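Local coordinates for protein dihydroorotase (Saccharomyces cerevisiae S288C, PDB 6L0A) that catalyses the interconversion of N-carbamoyl-L-aspartate and dihydroorotate, the third step of de novo pyrimidine synthesis, with two zinc ions per subunit, at residues E87-H92 / Q128-V133; A119-F124 / H168-N173. One frame throughout, in Å; residues are numbered along the deposited sequence.

Contact 1: E87-H92 / Q128-V133; sequences EAAQQH and QEENLV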
# COMPACT_ATOMS: atom_id res chain seq x y z
N GLU C 87 10.02 15.86 37.68
CA GLU C 87 8.85 16.53 38.24
C GLU C 87 7.57 15.76 37.93
O GLU C 87 6.76 15.48 38.83
CB GLU C 87 8.78 17.95 37.70
CG GLU C 87 7.60 18.76 38.21
CD GLU C 87 7.59 20.18 37.66
OE1 GLU C 87 7.58 20.34 36.42
OE2 GLU C 87 7.60 21.14 38.47
N ALA C 88 7.36 15.42 36.65
CA ALA C 88 6.14 14.70 36.26
C ALA C 88 6.07 13.33 36.91
O ALA C 88 5.00 12.88 37.31
CB ALA C 88 6.08 14.57 34.74
N ALA C 89 7.22 12.65 37.01
CA ALA C 89 7.24 11.31 37.59
C ALA C 89 6.86 11.35 39.07
O ALA C 89 6.05 10.55 39.54
CB ALA C 89 8.62 10.69 37.42
N GLN C 90 7.45 12.29 39.81
CA GLN C 90 7.21 12.34 41.24
C GLN C 90 5.78 12.74 41.56
O GLN C 90 5.26 12.38 42.62
CB GLN C 90 8.21 13.27 41.91
CG GLN C 90 9.52 12.56 42.24
CD GLN C 90 10.73 13.48 42.21
OE1 GLN C 90 10.67 14.62 42.69
NE2 GLN C 90 11.83 12.98 41.66
N GLN C 91 5.13 13.47 40.66
CA GLN C 91 3.72 13.80 40.82
C GLN C 91 2.79 12.73 40.24
O GLN C 91 1.57 12.92 40.24
CB GLN C 91 3.42 15.15 40.17
CG GLN C 91 4.12 16.31 40.86
CD GLN C 91 3.71 17.65 40.30
OE1 GLN C 91 2.61 17.82 39.78
NE2 GLN C 91 4.61 18.63 40.40
N HIS C 92 3.35 11.61 39.77
CA HIS C 92 2.58 10.52 39.17
C HIS C 92 1.70 11.03 38.04
O HIS C 92 0.57 10.56 37.84
CB HIS C 92 1.76 9.78 40.24
CG HIS C 92 2.60 9.17 41.31
ND1 HIS C 92 2.86 9.81 42.51
CD2 HIS C 92 3.28 8.00 41.36
CE1 HIS C 92 3.64 9.04 43.25
NE2 HIS C 92 3.91 7.94 42.57
N GLN C 128 15.06 6.46 33.35
CA GLN C 128 15.54 5.24 33.98
C GLN C 128 15.53 5.36 35.50
O GLN C 128 15.09 4.44 36.21
CB GLN C 128 16.95 4.92 33.47
CG GLN C 128 17.52 3.57 33.92
CD GLN C 128 18.83 3.22 33.23
OE1 GLN C 128 18.97 2.14 32.64
NE2 GLN C 128 19.80 4.12 33.31
N GLU C 129 15.97 6.50 36.02
CA GLU C 129 15.96 6.71 37.46
C GLU C 129 14.55 6.73 38.03
O GLU C 129 14.35 6.39 39.20
CB GLU C 129 16.69 8.00 37.80
CG GLU C 129 18.18 7.97 37.53
CD GLU C 129 18.80 9.35 37.57
OE1 GLU C 129 18.06 10.33 37.79
OE2 GLU C 129 20.03 9.45 37.38
N GLU C 130 13.56 7.13 37.24
CA GLU C 130 12.19 7.26 37.73
C GLU C 130 11.34 6.04 37.41
O GLU C 130 10.14 6.04 37.73
CB GLU C 130 11.54 8.53 37.17
CG GLU C 130 12.21 9.84 37.56
CD GLU C 130 11.95 10.25 39.00
OE1 GLU C 130 11.23 9.53 39.73
OE2 GLU C 130 12.48 11.31 39.42
N ASN C 131 11.92 5.01 36.80
CA ASN C 131 11.21 3.78 36.44
C ASN C 131 10.03 4.07 35.50
O ASN C 131 8.96 3.48 35.63
CB ASN C 131 10.74 3.02 37.69
CG ASN C 131 10.45 1.54 37.39
OD1 ASN C 131 10.92 1.00 36.39
ND2 ASN C 131 9.68 0.90 38.27
N LEU C 132 10.24 4.98 34.56
CA LEU C 132 9.27 5.29 33.53
C LEU C 132 9.54 4.43 32.30
O LEU C 132 10.66 3.99 32.06
CB LEU C 132 9.32 6.77 33.15
CG LEU C 132 8.94 7.84 34.19
CD1 LEU C 132 9.25 9.23 33.67
CD2 LEU C 132 7.45 7.73 34.57
N VAL C 133 8.48 4.21 31.50
CA VAL C 133 8.57 3.34 30.32
C VAL C 133 8.91 4.20 29.11
O VAL C 133 8.34 5.27 28.94
CB VAL C 133 7.25 2.58 30.11
CG1 VAL C 133 7.28 1.81 28.78
CG2 VAL C 133 6.97 1.64 31.29
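Helices 82-90 and 121-130 come together at their C-terminal ends, Ala89 CA lying 6.4 Å from Glu130 CA, and each ends in a Schellman motif, with His92 and Asn131 taking up positive phi. The middle of the contact is the methyl of Ala89, which points at the other helix and meets Glu130 CB at 3.6 Å. Glu130 is bent at its second torsion (chi2 -74°), and this bend brings CG and the carboxylate alongside the same methyl, with Glu130 OE1 3.7 Å from Ala89 CB. These are neighbouring outer helices of the amidohydrolase TIM barrel. Beyond Asn131 the chain turns inward to strand 133-136, where Val133 pairs through its backbone with Arg95 and Val97; on the way Leu132 brings CD1 to 4.1 Å from Ala89 CB and also packs on Ile85 of helix 82-90. Toward solvent, Gln90 reaches across Glu130 at about a right angle and gives a hydrogen bond from NE2 to Glu130 OE2, 2.9 Å long but well bent, at 131° on the hydrogen. NE2 meets OE2 on the syn side, a little out of the carboxylate plane, and the oxygen is itself tilted from the Gln90 amide plane. The same oxygen has its stronger partner in His86, whose ND1 is hydrogen-bonded to it.

Contact 2: A119-F124 / H168-N173; sequences AFYPIF and HNDFPN
Tyr121 has chi1 at -93°, well off a staggered value, and this swings its ring across to Asp170 and Phe171. Phe171, with CG beside the backbone N, sends its own ring against Tyr121 and Phe124, its edge to the first and a face to the second. CE1 of Phe171 stands over the centre of the tyrosine ring, and CZ comes within 3.4 Å of Tyr121 CD2. The stack is T-shaped, centroids 4.6 Å apart and planes at 68°. On the face of Phe171 that Phe124 takes, Phe124 CB makes a CH-pi contact 3.6 Å from the Phe171 ring centroid. The Phe124 ring, its plane at 85° to that of Phe171, turns its edge to that ring in an offset edge-to-face pair. The aromatic cluster thus joins the first turn of helix 121-130 to the residue just past helix 156-170, two outer helices of the barrel, and Leu167 adds an aliphatic contact to both Tyr121 and Phe124. Beside the cluster Tyr121 OH donates to Asp170 OD2 over 2.5 Å, approaching on the anti side with the carboxylate turned steeply against the phenol plane. Lys166 NZ forms a salt bridge to the same oxygen. With a phenol O-H and a lysine ammonium both directed at OD2, the carboxylate is probably ionised, and the nearby lysine would tend to keep it so.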
# COMPACT_ATOMS: atom_id res chain seq x y z
N ALA C 119 21.19 13.06 21.72
CA ALA C 119 20.73 14.31 22.31
C ALA C 119 19.66 14.09 23.37
O ALA C 119 19.43 14.98 24.19
CB ALA C 119 20.20 15.25 21.24
N PHE C 120 18.98 12.94 23.36
CA PHE C 120 17.96 12.65 24.35
C PHE C 120 18.48 11.75 25.47
O PHE C 120 17.70 11.37 26.34
CB PHE C 120 16.73 12.02 23.67
CG PHE C 120 16.05 12.97 22.72
CD1 PHE C 120 15.10 13.87 23.18
CD2 PHE C 120 16.43 13.02 21.39
CE1 PHE C 120 14.51 14.77 22.32
CE2 PHE C 120 15.84 13.92 20.52
CZ PHE C 120 14.88 14.80 20.99
N TYR C 121 19.76 11.40 25.47
CA TYR C 121 20.27 10.53 26.53
C TYR C 121 20.07 11.12 27.93
O TYR C 121 19.77 10.34 28.85
CB TYR C 121 21.75 10.20 26.26
CG TYR C 121 21.91 8.90 25.49
CD1 TYR C 121 21.05 8.59 24.44
CD2 TYR C 121 22.89 7.98 25.82
CE1 TYR C 121 21.17 7.39 23.73
CE2 TYR C 121 23.03 6.78 25.13
CZ TYR C 121 22.16 6.50 24.08
OH TYR C 121 22.29 5.31 23.38
N PRO C 122 20.18 12.43 28.16
CA PRO C 122 19.80 12.95 29.49
C PRO C 122 18.35 12.68 29.86
O PRO C 122 18.05 12.42 31.04
CB PRO C 122 20.09 14.45 29.36
CG PRO C 122 21.20 14.52 28.38
CD PRO C 122 20.87 13.46 27.36
N ILE C 123 17.43 12.72 28.89
CA ILE C 123 16.04 12.34 29.15
C ILE C 123 15.95 10.88 29.56
O ILE C 123 15.31 10.53 30.56
CB ILE C 123 15.16 12.63 27.92
CG1 ILE C 123 15.25 14.10 27.50
CG2 ILE C 123 13.70 12.21 28.20
CD1 ILE C 123 14.69 15.07 28.51
N PHE C 124 16.58 9.99 28.79
CA PHE C 124 16.50 8.56 29.09
C PHE C 124 17.12 8.23 30.44
O PHE C 124 16.63 7.34 31.15
CB PHE C 124 17.18 7.74 27.98
CG PHE C 124 16.61 7.97 26.61
CD1 PHE C 124 15.28 8.35 26.45
CD2 PHE C 124 17.39 7.80 25.49
CE1 PHE C 124 14.75 8.55 25.18
CE2 PHE C 124 16.86 8.02 24.20
CZ PHE C 124 15.54 8.38 24.05
N HIS C 168 18.71 -0.34 24.57
CA HIS C 168 18.62 -1.33 25.64
C HIS C 168 19.98 -1.58 26.28
O HIS C 168 20.09 -1.68 27.51
CB HIS C 168 18.02 -2.61 25.07
CG HIS C 168 18.04 -3.77 26.02
ND1 HIS C 168 17.53 -3.70 27.30
CD2 HIS C 168 18.47 -5.05 25.86
CE1 HIS C 168 17.66 -4.88 27.89
NE2 HIS C 168 18.23 -5.71 27.04
N ASN C 169 21.03 -1.65 25.46
CA ASN C 169 22.38 -1.81 26.00
C ASN C 169 22.79 -0.60 26.84
O ASN C 169 23.31 -0.76 27.95
CB ASN C 169 23.37 -2.03 24.86
CG ASN C 169 24.72 -2.51 25.35
OD1 ASN C 169 24.86 -3.62 25.86
ND2 ASN C 169 25.73 -1.66 25.21
N ASP C 170 22.55 0.61 26.33
CA ASP C 170 23.01 1.83 27.00
C ASP C 170 22.19 2.20 28.23
O ASP C 170 22.66 2.99 29.05
CB ASP C 170 23.01 3.01 26.03
CG ASP C 170 24.10 2.92 25.01
OD1 ASP C 170 24.90 1.96 25.10
OD2 ASP C 170 24.16 3.80 24.12
N PHE C 171 20.97 1.67 28.36
CA PHE C 171 20.11 1.95 29.50
C PHE C 171 19.50 0.64 29.97
O PHE C 171 18.29 0.41 29.80
CB PHE C 171 19.03 2.98 29.15
CG PHE C 171 19.57 4.32 28.76
CD1 PHE C 171 19.82 4.62 27.44
CD2 PHE C 171 19.84 5.28 29.73
CE1 PHE C 171 20.33 5.85 27.07
CE2 PHE C 171 20.35 6.53 29.37
CZ PHE C 171 20.59 6.81 28.04
N PRO C 172 20.30 -0.23 30.59
CA PRO C 172 19.86 -1.62 30.82
C PRO C 172 18.74 -1.77 31.84
O PRO C 172 18.11 -2.84 31.88
CB PRO C 172 21.14 -2.31 31.29
CG PRO C 172 21.92 -1.22 31.95
CD PRO C 172 21.65 0.02 31.13
N ASN C 173 18.47 -0.77 32.67
CA ASN C 173 17.40 -0.84 33.65
C ASN C 173 16.12 -0.16 33.18
O ASN C 173 15.11 -0.20 33.89
CB ASN C 173 17.84 -0.23 34.99
CG ASN C 173 18.97 -1.01 35.63
OD1 ASN C 173 18.96 -2.24 35.64
ND2 ASN C 173 19.95 -0.29 36.18

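Overall arrangement
From the N terminus the chain runs through helix 82-90, then a long, mostly irregular excursion that includes the zinc-binding Lys98, and comes back along helix 121-130, where contact 1 closes that loop. Contact 2 opens inside it, at 119-124, and closes at the end of helix 156-170, after strand 133-136 and zinc-binding His137. The two loops therefore cross instead of nesting. Helix 121-130 is common to both: its start packs on 168-173 and its end on 87-92, so three successive outer helices of the barrel are tied side by side. The contact centres lie about 14 Å apart, bridged by a probable hydrogen bond of 3.0 Å from Asn173 N to Gln128 OE1.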